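Local coordinates for protein phospholipase C beta (PDB 1JAD) that forms, as the C-terminal part of a phospholipase C beta, a long antiparallel bundle of helices that associates with a second copy of itself, at residues 50-55 with 85-90; 57-62 with 81-86; 61-66 with 240-245; 97-102 with 218-223. One frame throughout, in Å; residues are numbered along the deposited sequence.

Contact 1 (50-55 with 85-90); sequences KRREEL and MELIHL
R52 and L87 set the register between segments 50-55 and 85-90, two helix pieces running antiparallel at 171° with their axes 10.9 Å apart. That spacing is bridged mainly by leucines. With CG directed opposite the backbone N (chi1 -180°), L55 reaches across and divides its methyls between two neighbours. CD2 presses on CD2 of L87 at 3.3 Å, a tight fit for two methyl groups, while CD1 comes to 3.2 Å from OE1 of E86. The carboxylate is held from the next turn of helix 28-64, where Y59 donates to OE2 and K58 makes a long, weak ion pair with OE1.

Leucines and the aliphatic parts of arginines thus share this partly buried seam of a long antiparallel helical bundle, consistent with the coiled-coil character of the C-terminal region. L90 illustrates the mixture. Its CD2 settles 3.6 Å from CA of R52, against the backbone of the facing helix, and its CD1 touches CG of R51 at 3.5 Å. The bend of R51 at chi2 (49°) carries the chain past L90 in the opposite direction, leaving CD1 over one guanidinium face, displaced toward the rim. R52 crosses L87 at about a right angle, its CG 4.1 Å from L87 CD2. From helix 161-245, M237 packs on both R52 and L87, whereas H89 packs on E144 of the second subunit.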
# COMPACT_ATOMS: atom_id res chain seq x y z
N LYS A 50 38.04 -12.54 -10.06
CA LYS A 50 38.44 -13.82 -10.63
C LYS A 50 38.44 -13.73 -12.15
O LYS A 50 39.38 -14.16 -12.80
CB LYS A 50 37.50 -14.94 -10.20
CG LYS A 50 37.77 -15.53 -8.82
CD LYS A 50 39.07 -16.32 -8.79
CE LYS A 50 39.26 -17.02 -7.45
NZ LYS A 50 40.49 -17.88 -7.41
N ARG A 51 37.37 -13.15 -12.69
CA ARG A 51 37.25 -13.01 -14.13
C ARG A 51 38.35 -12.14 -14.73
O ARG A 51 38.81 -12.40 -15.83
CB ARG A 51 35.86 -12.46 -14.50
CG ARG A 51 35.71 -12.12 -15.96
CD ARG A 51 36.17 -13.25 -16.86
NE ARG A 51 36.01 -12.95 -18.28
CZ ARG A 51 34.84 -12.85 -18.89
NH1 ARG A 51 33.71 -13.02 -18.21
NH2 ARG A 51 34.79 -12.58 -20.19
N ARG A 52 38.77 -11.10 -14.01
CA ARG A 52 39.83 -10.24 -14.54
C ARG A 52 41.17 -10.97 -14.48
O ARG A 52 41.98 -10.89 -15.41
CB ARG A 52 39.92 -8.92 -13.76
CG ARG A 52 41.09 -8.07 -14.22
CD ARG A 52 41.08 -6.64 -13.71
NE ARG A 52 41.06 -6.53 -12.26
CZ ARG A 52 41.34 -5.41 -11.61
NH1 ARG A 52 41.66 -4.31 -12.29
NH2 ARG A 52 41.29 -5.38 -10.28
N GLU A 53 41.40 -11.66 -13.37
CA GLU A 53 42.62 -12.42 -13.16
C GLU A 53 42.67 -13.49 -14.25
O GLU A 53 43.68 -13.68 -14.94
CB GLU A 53 42.56 -13.08 -11.79
CG GLU A 53 43.75 -13.94 -11.39
CD GLU A 53 43.54 -14.59 -10.03
OE1 GLU A 53 43.36 -13.85 -9.04
OE2 GLU A 53 43.55 -15.84 -9.96
N GLU A 54 41.54 -14.16 -14.41
CA GLU A 54 41.38 -15.22 -15.39
C GLU A 54 41.60 -14.74 -16.82
O GLU A 54 41.91 -15.52 -17.71
CB GLU A 54 39.98 -15.80 -15.22
CG GLU A 54 39.69 -17.06 -15.98
CD GLU A 54 38.41 -17.71 -15.48
OE1 GLU A 54 38.04 -18.77 -16.03
OE2 GLU A 54 37.79 -17.16 -14.55
N LEU A 55 41.44 -13.43 -17.02
CA LEU A 55 41.62 -12.83 -18.34
C LEU A 55 43.10 -12.52 -18.58
O LEU A 55 43.58 -12.57 -19.72
CB LEU A 55 40.80 -11.54 -18.46
CG LEU A 55 40.86 -10.76 -19.78
CD1 LEU A 55 40.41 -11.65 -20.93
CD2 LEU A 55 39.97 -9.53 -19.69
N MSE A 85 41.08 -3.94 -24.70
CA MSE A 85 39.67 -3.90 -25.05
C MSE A 85 38.84 -4.98 -24.34
O MSE A 85 37.66 -4.76 -24.06
CB MSE A 85 39.49 -4.01 -26.57
CG MSE A 85 38.11 -3.56 -27.06
SE MSE A 85 37.67 -1.82 -26.58
CE MSE A 85 39.12 -0.89 -27.26
N GLU A 86 39.44 -6.13 -24.04
CA GLU A 86 38.70 -7.17 -23.33
C GLU A 86 38.56 -6.79 -21.87
O GLU A 86 37.63 -7.23 -21.18
CB GLU A 86 39.39 -8.52 -23.46
CG GLU A 86 39.16 -9.19 -24.80
CD GLU A 86 39.76 -10.58 -24.87
OE1 GLU A 86 39.48 -11.40 -23.96
OE2 GLU A 86 40.51 -10.86 -25.83
N LEU A 87 39.48 -5.97 -21.38
CA LEU A 87 39.41 -5.50 -20.01
C LEU A 87 38.36 -4.40 -19.98
O LEU A 87 37.52 -4.36 -19.09
CB LEU A 87 40.76 -4.96 -19.53
CG LEU A 87 41.83 -6.03 -19.24
CD1 LEU A 87 43.14 -5.33 -18.89
CD2 LEU A 87 41.37 -6.94 -18.10
N ILE A 88 38.39 -3.51 -20.97
CA ILE A 88 37.40 -2.45 -21.05
C ILE A 88 36.01 -3.08 -21.05
O ILE A 88 35.16 -2.74 -20.21
CB ILE A 88 37.56 -1.61 -22.33
CG1 ILE A 88 38.85 -0.80 -22.28
CG2 ILE A 88 36.35 -0.69 -22.50
CD1 ILE A 88 38.84 0.29 -21.25
N HIS A 89 35.77 -4.00 -21.98
CA HIS A 89 34.48 -4.66 -22.05
C HIS A 89 34.14 -5.34 -20.74
O HIS A 89 32.99 -5.29 -20.28
CB HIS A 89 34.43 -5.67 -23.20
CG HIS A 89 34.31 -5.03 -24.54
ND1 HIS A 89 34.17 -5.75 -25.71
CD2 HIS A 89 34.29 -3.72 -24.91
CE1 HIS A 89 34.06 -4.92 -26.73
NE2 HIS A 89 34.14 -3.68 -26.27
N LEU A 90 35.12 -5.98 -20.12
CA LEU A 90 34.87 -6.63 -18.83
C LEU A 90 34.44 -5.58 -17.81
O LEU A 90 33.58 -5.83 -16.97
CB LEU A 90 36.13 -7.32 -18.31
CG LEU A 90 35.92 -7.89 -16.91
CD1 LEU A 90 34.80 -8.91 -16.96
CD2 LEU A 90 37.21 -8.52 -16.39

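Contact 2 (57-62 with 81-86); sequences QKYSVL and ERLEME
Y59 and L83 face each other in the helical hairpin of helices 28-64 and 75-155, close to the connection that reverses the chain. The axes of 57-62 and 81-86 are 11.3 Å apart and nearly antiparallel, and the tyrosine spans most of that width. Its ring points across because chi1, at -81°, sets CG beside the backbone N and away from the carbonyl carbon. L83 runs antiparallel alongside it and lays CD1 over one face, 3.6 Å from the ring centroid and only 16° off the normal, which makes a CH-pi contact. L83 CB also approaches CE2 of Y59, at 3.5 Å. The other face is covered from within the same helix by CD1 of L62, so the ring is held flat between two leucines.

At the edge, the hydroxyl gives a short hydrogen bond, Y59 OH to E86 OE2 at 2.5 Å. OE2 is met from above the carboxylate plane, 55° out of it. The second oxygen, OE1, forms a weak salt bridge with K58 NZ at 3.4 Å, the lysine chain arriving extended and at about a right angle. Its charge may help to keep the glutamate ionised. R82 passes across the end of the tyrosine, with CG 3.1 Å from Y59 OH. Y241 of helix 161-245 backs both Y59 and L83. The buried ring, with a charged pair at the more exposed border, joins the two arms of an antiparallel helical hairpin, as expected in a long coiled-coil bundle.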
# COMPACT_ATOMS: atom_id res chain seq x y z
N GLN A 57 45.57 -14.27 -17.13
CA GLN A 57 46.19 -15.58 -17.27
C GLN A 57 46.17 -15.98 -18.74
O GLN A 57 47.17 -16.46 -19.27
CB GLN A 57 45.43 -16.62 -16.44
CG GLN A 57 45.83 -18.08 -16.67
CD GLN A 57 47.32 -18.35 -16.45
OE1 GLN A 57 48.18 -17.84 -17.19
NE2 GLN A 57 47.63 -19.14 -15.42
N LYS A 58 45.03 -15.77 -19.39
CA LYS A 58 44.86 -16.09 -20.80
C LYS A 58 45.91 -15.39 -21.65
O LYS A 58 46.44 -15.97 -22.60
CB LYS A 58 43.45 -15.68 -21.25
CG LYS A 58 43.18 -15.86 -22.73
CD LYS A 58 41.84 -15.25 -23.10
CE LYS A 58 41.63 -15.24 -24.60
NZ LYS A 58 40.37 -14.51 -24.99
N TYR A 59 46.21 -14.14 -21.32
CA TYR A 59 47.21 -13.39 -22.07
C TYR A 59 48.63 -13.68 -21.64
O TYR A 59 49.58 -13.07 -22.13
CB TYR A 59 46.95 -11.89 -22.01
CG TYR A 59 45.89 -11.46 -22.99
CD1 TYR A 59 44.56 -11.88 -22.85
CD2 TYR A 59 46.22 -10.69 -24.10
CE1 TYR A 59 43.60 -11.56 -23.80
CE2 TYR A 59 45.27 -10.36 -25.06
CZ TYR A 59 43.96 -10.80 -24.91
OH TYR A 59 43.03 -10.50 -25.88
N SER A 60 48.79 -14.62 -20.71
CA SER A 60 50.11 -15.02 -20.24
C SER A 60 50.55 -16.00 -21.32
O SER A 60 51.66 -15.91 -21.85
CB SER A 60 50.01 -15.77 -18.91
OG SER A 60 49.17 -15.09 -18.00
N VAL A 61 49.65 -16.93 -21.62
CA VAL A 61 49.88 -17.95 -22.63
C VAL A 61 50.07 -17.31 -24.00
O VAL A 61 51.09 -17.53 -24.65
CB VAL A 61 48.67 -18.93 -22.69
CG1 VAL A 61 48.90 -20.00 -23.73
CG2 VAL A 61 48.44 -19.55 -21.33
N LEU A 62 49.10 -16.51 -24.42
CA LEU A 62 49.15 -15.84 -25.71
C LEU A 62 50.44 -15.05 -25.92
O LEU A 62 51.09 -15.17 -26.96
CB LEU A 62 47.94 -14.92 -25.87
CG LEU A 62 46.58 -15.62 -25.77
CD1 LEU A 62 45.45 -14.62 -25.98
CD2 LEU A 62 46.51 -16.72 -26.82
N GLU A 81 46.80 -4.34 -27.35
CA GLU A 81 45.58 -3.57 -27.54
C GLU A 81 44.34 -4.44 -27.35
O GLU A 81 43.34 -4.01 -26.77
CB GLU A 81 45.55 -2.96 -28.95
CG GLU A 81 46.76 -2.09 -29.29
CD GLU A 81 46.57 -1.35 -30.61
OE1 GLU A 81 46.24 -2.01 -31.62
OE2 GLU A 81 46.77 -0.12 -30.65
N ARG A 82 44.42 -5.68 -27.84
CA ARG A 82 43.33 -6.64 -27.75
C ARG A 82 43.01 -6.92 -26.29
O ARG A 82 41.85 -7.14 -25.93
CB ARG A 82 43.73 -7.92 -28.46
CG ARG A 82 42.63 -8.96 -28.59
CD ARG A 82 43.16 -10.11 -29.42
NE ARG A 82 43.73 -9.61 -30.67
CZ ARG A 82 44.37 -10.36 -31.56
NH1 ARG A 82 44.52 -11.67 -31.35
NH2 ARG A 82 44.86 -9.81 -32.67
N LEU A 83 44.05 -6.93 -25.46
CA LEU A 83 43.92 -7.16 -24.02
C LEU A 83 43.17 -6.00 -23.40
O LEU A 83 42.22 -6.18 -22.64
CB LEU A 83 45.31 -7.26 -23.39
CG LEU A 83 45.36 -7.38 -21.87
CD1 LEU A 83 44.64 -8.63 -21.41
CD2 LEU A 83 46.82 -7.40 -21.42
N GLU A 84 43.60 -4.79 -23.75
CA GLU A 84 43.00 -3.57 -23.26
C GLU A 84 41.50 -3.51 -23.52
O GLU A 84 40.74 -3.09 -22.64
CB GLU A 84 43.69 -2.36 -23.90
CG GLU A 84 45.12 -2.17 -23.42
CD GLU A 84 45.80 -0.94 -24.00
OE1 GLU A 84 45.24 0.17 -23.88
OE2 GLU A 84 46.90 -1.08 -24.57
N MSE A 85 41.08 -3.94 -24.70
CA MSE A 85 39.67 -3.90 -25.05
C MSE A 85 38.84 -4.98 -24.34
O MSE A 85 37.66 -4.76 -24.06
CB MSE A 85 39.49 -4.01 -26.57
CG MSE A 85 38.11 -3.56 -27.06
SE MSE A 85 37.67 -1.82 -26.58
CE MSE A 85 39.12 -0.89 -27.26
N GLU A 86 39.44 -6.13 -24.04
CA GLU A 86 38.70 -7.17 -23.33
C GLU A 86 38.56 -6.79 -21.87
O GLU A 86 37.63 -7.23 -21.18
CB GLU A 86 39.39 -8.52 -23.46
CG GLU A 86 39.16 -9.19 -24.80
CD GLU A 86 39.76 -10.58 -24.87
OE1 GLU A 86 39.48 -11.40 -23.96
OE2 GLU A 86 40.51 -10.86 -25.83

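Contact 3 (61-66 with 240-245); sequences VLFLEP and NYMKEV
F63 and the selenomethionine M242 make the nearest approach between 61-66 and 240-245, and it belongs to the Met-aromatic class. The selenium, SE, sits 3.3 Å from CE1 of F63 and 4.3 Å from the ring centroid. It lies 55° off the ring normal, an oblique approach. Bends at both chi2 (-58°) and chi3 (-64°) fold the M242 chain so that it crosses the phenylalanine at about a right angle, and its terminal methyl stays near the same CE1–CZ side of the ring.

Aromatic packing adds a lighter touch: CE1 of F63 is 4.0 Å from CE2 of Y241, again obliquely and without stacking.

The aliphatic contacts converge on V245. Its CG1 lies 4.0 Å from CB of F63 and equally far from CD2 of L64, filling the angle between these consecutive residues. The other branch, CG2, turns back onto its own helix and rests over the centre of the Y241 ring, 3.8 Å above the plane. One valine thereby touches two residues of the facing helix and a ring of its own.

The contact lies where helices 28-64 and 161-245 come together late in their courses, and helix 75-155 closes the third side. From that helix L79 packs on F63, V76 on M242 and L83 on Y241, while the Y241 hydroxyl is weakly hydrogen-bonded with L56 O and with S60 OG of helix 28-64.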
# COMPACT_ATOMS: atom_id res chain seq x y z
N VAL A 61 49.65 -16.93 -21.62
CA VAL A 61 49.88 -17.95 -22.63
C VAL A 61 50.07 -17.31 -24.00
O VAL A 61 51.09 -17.53 -24.65
CB VAL A 61 48.67 -18.93 -22.69
CG1 VAL A 61 48.90 -20.00 -23.73
CG2 VAL A 61 48.44 -19.55 -21.33
N LEU A 62 49.10 -16.51 -24.42
CA LEU A 62 49.15 -15.84 -25.71
C LEU A 62 50.44 -15.05 -25.92
O LEU A 62 51.09 -15.17 -26.96
CB LEU A 62 47.94 -14.92 -25.87
CG LEU A 62 46.58 -15.62 -25.77
CD1 LEU A 62 45.45 -14.62 -25.98
CD2 LEU A 62 46.51 -16.72 -26.82
N PHE A 63 50.81 -14.24 -24.93
CA PHE A 63 52.02 -13.43 -25.00
C PHE A 63 53.31 -14.23 -25.12
O PHE A 63 54.10 -14.01 -26.04
CB PHE A 63 52.10 -12.51 -23.78
CG PHE A 63 51.36 -11.21 -23.95
CD1 PHE A 63 51.10 -10.40 -22.84
CD2 PHE A 63 50.97 -10.76 -25.21
CE1 PHE A 63 50.45 -9.17 -22.99
CE2 PHE A 63 50.32 -9.54 -25.36
CZ PHE A 63 50.06 -8.74 -24.26
N LEU A 64 53.53 -15.14 -24.18
CA LEU A 64 54.75 -15.94 -24.18
C LEU A 64 54.75 -17.12 -25.15
O LEU A 64 55.66 -17.95 -25.13
CB LEU A 64 55.05 -16.43 -22.76
CG LEU A 64 55.28 -15.29 -21.77
CD1 LEU A 64 55.58 -15.87 -20.39
CD2 LEU A 64 56.44 -14.42 -22.25
N GLU A 65 53.74 -17.17 -26.01
CA GLU A 65 53.63 -18.25 -26.99
C GLU A 65 54.60 -17.96 -28.14
O GLU A 65 54.62 -16.84 -28.67
CB GLU A 65 52.20 -18.33 -27.54
CG GLU A 65 51.90 -19.58 -28.37
CD GLU A 65 51.87 -20.85 -27.52
OE1 GLU A 65 51.00 -20.93 -26.62
OE2 GLU A 65 52.70 -21.75 -27.76
N PRO A 66 55.42 -18.95 -28.52
CA PRO A 66 56.37 -18.72 -29.61
C PRO A 66 55.59 -18.37 -30.86
O PRO A 66 54.49 -18.87 -31.08
CB PRO A 66 57.08 -20.08 -29.72
CG PRO A 66 56.01 -21.04 -29.27
CD PRO A 66 55.55 -20.33 -28.02
N ASN A 240 51.62 -1.98 -16.12
CA ASN A 240 52.24 -2.69 -15.01
C ASN A 240 52.34 -4.16 -15.37
O ASN A 240 53.31 -4.84 -15.01
CB ASN A 240 51.38 -2.56 -13.74
CG ASN A 240 51.45 -1.18 -13.11
OD1 ASN A 240 51.21 -0.17 -13.76
ND2 ASN A 240 51.78 -1.15 -11.82
N TYR A 241 51.34 -4.65 -16.10
CA TYR A 241 51.26 -6.04 -16.53
C TYR A 241 52.35 -6.39 -17.55
O TYR A 241 52.91 -7.49 -17.52
CB TYR A 241 49.87 -6.31 -17.11
CG TYR A 241 49.62 -7.75 -17.50
CD1 TYR A 241 49.62 -8.76 -16.54
CD2 TYR A 241 49.38 -8.10 -18.82
CE1 TYR A 241 49.37 -10.09 -16.89
CE2 TYR A 241 49.13 -9.42 -19.19
CZ TYR A 241 49.13 -10.41 -18.22
OH TYR A 241 48.87 -11.71 -18.57
N MSE A 242 52.64 -5.46 -18.46
CA MSE A 242 53.65 -5.68 -19.48
C MSE A 242 55.07 -5.64 -18.92
O MSE A 242 56.05 -5.72 -19.66
CB MSE A 242 53.52 -4.64 -20.61
CG MSE A 242 52.22 -4.72 -21.40
SE MSE A 242 51.91 -6.33 -22.18
CE MSE A 242 53.29 -6.44 -23.36
N LYS A 243 55.17 -5.52 -17.60
CA LYS A 243 56.47 -5.50 -16.94
C LYS A 243 56.59 -6.78 -16.12
O LYS A 243 57.67 -7.13 -15.64
CB LYS A 243 56.58 -4.28 -16.03
CG LYS A 243 56.48 -2.95 -16.77
CD LYS A 243 56.63 -1.77 -15.83
CE LYS A 243 56.57 -0.46 -16.58
NZ LYS A 243 56.71 0.72 -15.67
N GLU A 244 55.47 -7.47 -15.98
CA GLU A 244 55.41 -8.72 -15.23
C GLU A 244 55.53 -9.87 -16.21
O GLU A 244 55.80 -11.01 -15.82
CB GLU A 244 54.07 -8.82 -14.49
CG GLU A 244 53.77 -7.62 -13.58
CD GLU A 244 52.36 -7.67 -13.00
OE1 GLU A 244 52.04 -8.63 -12.27
OE2 GLU A 244 51.57 -6.74 -13.28
N VAL A 245 55.34 -9.57 -17.50
CA VAL A 245 55.41 -10.58 -18.55
C VAL A 245 56.78 -10.67 -19.21
O VAL A 245 57.41 -11.73 -19.19
CB VAL A 245 54.36 -10.30 -19.65
CG1 VAL A 245 54.41 -11.39 -20.71
CG2 VAL A 245 52.96 -10.23 -19.05

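Contact 4 (97-102 with 218-223); sequences GIRRRK and EAVAEY
K102 and A219 touch through their CB atoms at 3.3 Å, the closest carbon-to-carbon approach between segments 97-102 and 218-223. The small alanine suits the close approach of the helices here: the axes are 8.7 Å apart and almost exactly antiparallel, and the CA atoms of R99 and A219 come within 5.2 Å.

From this close point K102 folds round, and its NZ hydrogen-bonds to OE1 of E222 at 3.0 Å, completing a salt bridge. The oxygen is met on its syn side, 28° out of the carboxylate plane. CG2 of I98 packs against the same OE1.

R99 runs the other way. Its CG passes 3.6 Å from the carbonyl oxygen of A219, and its CD rests 3.8 Å from CG of Y223. A bend at chi3 (63°) then places NE over one face of the tyrosine ring, offset toward the rim. R99 CZ lies 5.7 Å from the Y223 ring centroid, too far for more than a weak cation-pi attraction, and the two planes are 81° apart; NE itself is buried without a polar partner.

The outer shell fixes the end of R99. E103 and D96 of its own helix form salt bridges with NH1 and NH2, and E133 of the second subunit also binds NH2. Helix 28-64 covers another side, with L44 on I98 and L41 on K102. Alanine at the narrow point recalls closely packed antiparallel helix pairs, consistent with a long antiparallel coiled coil.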
# COMPACT_ATOMS: atom_id res chain seq x y z
N GLY A 97 26.64 -4.35 -14.14
CA GLY A 97 26.08 -5.39 -13.30
C GLY A 97 25.90 -4.93 -11.86
O GLY A 97 24.89 -5.26 -11.23
N ILE A 98 26.87 -4.18 -11.35
CA ILE A 98 26.78 -3.66 -9.99
C ILE A 98 25.59 -2.70 -9.96
O ILE A 98 24.80 -2.70 -9.01
CB ILE A 98 28.06 -2.89 -9.59
CG1 ILE A 98 29.28 -3.83 -9.66
CG2 ILE A 98 27.92 -2.33 -8.18
CD1 ILE A 98 29.20 -5.03 -8.71
N ARG A 99 25.47 -1.90 -11.01
CA ARG A 99 24.37 -0.95 -11.12
C ARG A 99 23.04 -1.68 -11.02
O ARG A 99 22.20 -1.38 -10.18
CB ARG A 99 24.46 -0.18 -12.44
CG ARG A 99 23.36 0.85 -12.65
CD ARG A 99 23.44 1.48 -14.02
NE ARG A 99 23.25 0.51 -15.10
CZ ARG A 99 22.12 -0.16 -15.34
NH1 ARG A 99 21.06 0.03 -14.57
NH2 ARG A 99 22.05 -1.01 -16.35
N ARG A 100 22.86 -2.67 -11.89
CA ARG A 100 21.62 -3.45 -11.91
C ARG A 100 21.33 -4.16 -10.59
O ARG A 100 20.18 -4.27 -10.19
CB ARG A 100 21.65 -4.47 -13.05
CG ARG A 100 21.71 -3.84 -14.45
CD ARG A 100 21.65 -4.93 -15.50
NE ARG A 100 22.67 -5.93 -15.25
CZ ARG A 100 22.47 -7.24 -15.39
NH1 ARG A 100 21.28 -7.68 -15.79
NH2 ARG A 100 23.45 -8.10 -15.10
N ARG A 101 22.36 -4.65 -9.92
CA ARG A 101 22.14 -5.33 -8.65
C ARG A 101 21.77 -4.29 -7.60
O ARG A 101 20.83 -4.51 -6.82
CB ARG A 101 23.38 -6.11 -8.21
CG ARG A 101 23.22 -6.87 -6.88
CD ARG A 101 21.97 -7.75 -6.91
NE ARG A 101 22.04 -8.78 -7.94
CZ ARG A 101 22.58 -9.98 -7.75
NH1 ARG A 101 23.09 -10.31 -6.57
NH2 ARG A 101 22.62 -10.85 -8.76
N LYS A 102 22.51 -3.18 -7.56
CA LYS A 102 22.22 -2.11 -6.59
C LYS A 102 20.73 -1.77 -6.68
O LYS A 102 19.98 -1.93 -5.72
CB LYS A 102 23.03 -0.84 -6.88
CG LYS A 102 24.53 -0.90 -6.60
CD LYS A 102 24.82 -1.13 -5.14
CE LYS A 102 26.30 -0.98 -4.84
NZ LYS A 102 26.79 0.42 -5.04
N GLU A 218 21.91 6.89 -6.84
CA GLU A 218 23.29 6.63 -6.44
C GLU A 218 23.92 5.47 -7.23
O GLU A 218 25.07 5.54 -7.65
CB GLU A 218 23.33 6.34 -4.94
CG GLU A 218 23.27 7.60 -4.09
CD GLU A 218 22.88 7.34 -2.64
OE1 GLU A 218 23.37 6.35 -2.05
OE2 GLU A 218 22.08 8.14 -2.09
N ALA A 219 23.15 4.41 -7.44
CA ALA A 219 23.62 3.24 -8.18
C ALA A 219 24.01 3.62 -9.60
O ALA A 219 24.89 3.00 -10.19
CB ALA A 219 22.55 2.17 -8.21
N VAL A 220 23.36 4.64 -10.14
CA VAL A 220 23.65 5.07 -11.50
C VAL A 220 24.82 6.04 -11.52
O VAL A 220 25.60 6.06 -12.47
CB VAL A 220 22.46 5.79 -12.16
CG1 VAL A 220 22.83 6.20 -13.58
CG2 VAL A 220 21.23 4.88 -12.16
N ALA A 221 24.94 6.85 -10.48
CA ALA A 221 26.01 7.84 -10.37
C ALA A 221 27.36 7.14 -10.33
O ALA A 221 28.32 7.55 -10.98
CB ALA A 221 25.82 8.68 -9.11
N GLU A 222 27.42 6.06 -9.56
CA GLU A 222 28.64 5.29 -9.45
C GLU A 222 28.98 4.72 -10.82
O GLU A 222 30.09 4.92 -11.32
CB GLU A 222 28.41 4.17 -8.44
CG GLU A 222 29.52 3.16 -8.35
CD GLU A 222 29.19 2.07 -7.36
OE1 GLU A 222 28.11 1.46 -7.51
OE2 GLU A 222 30.01 1.82 -6.45
N TYR A 223 28.03 4.03 -11.44
CA TYR A 223 28.25 3.45 -12.75
C TYR A 223 28.89 4.47 -13.69
O TYR A 223 29.95 4.22 -14.27
CB TYR A 223 26.93 2.96 -13.35
CG TYR A 223 27.05 2.53 -14.79
CD1 TYR A 223 27.76 1.39 -15.15
CD2 TYR A 223 26.51 3.32 -15.80
CE1 TYR A 223 27.93 1.03 -16.49
CE2 TYR A 223 26.66 2.98 -17.14
CZ TYR A 223 27.37 1.84 -17.48
OH TYR A 223 27.53 1.53 -18.81

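In the fold
Helix 28-64 leaves the N-terminal region and supplies the first segment of contacts 1, 2 and 3 in turn. Contact 2 closes the shortest loop, returning to helix 75-155 soon after the chain reverses; contact 1 starts earlier and ends on the same stretch, sharing M85 and E86, so the two fasten one hairpin at centres 8 Å apart. Contact 3 starts from the stretch used by contact 2, crosses contact 1 in sequence, and spans the chain to the last helix, 161-245. Within that long span contact 4 joins helices 75-155 and 161-245, about 33 Å from contact 3 between centres. Together they tie all three long helices into one bundle.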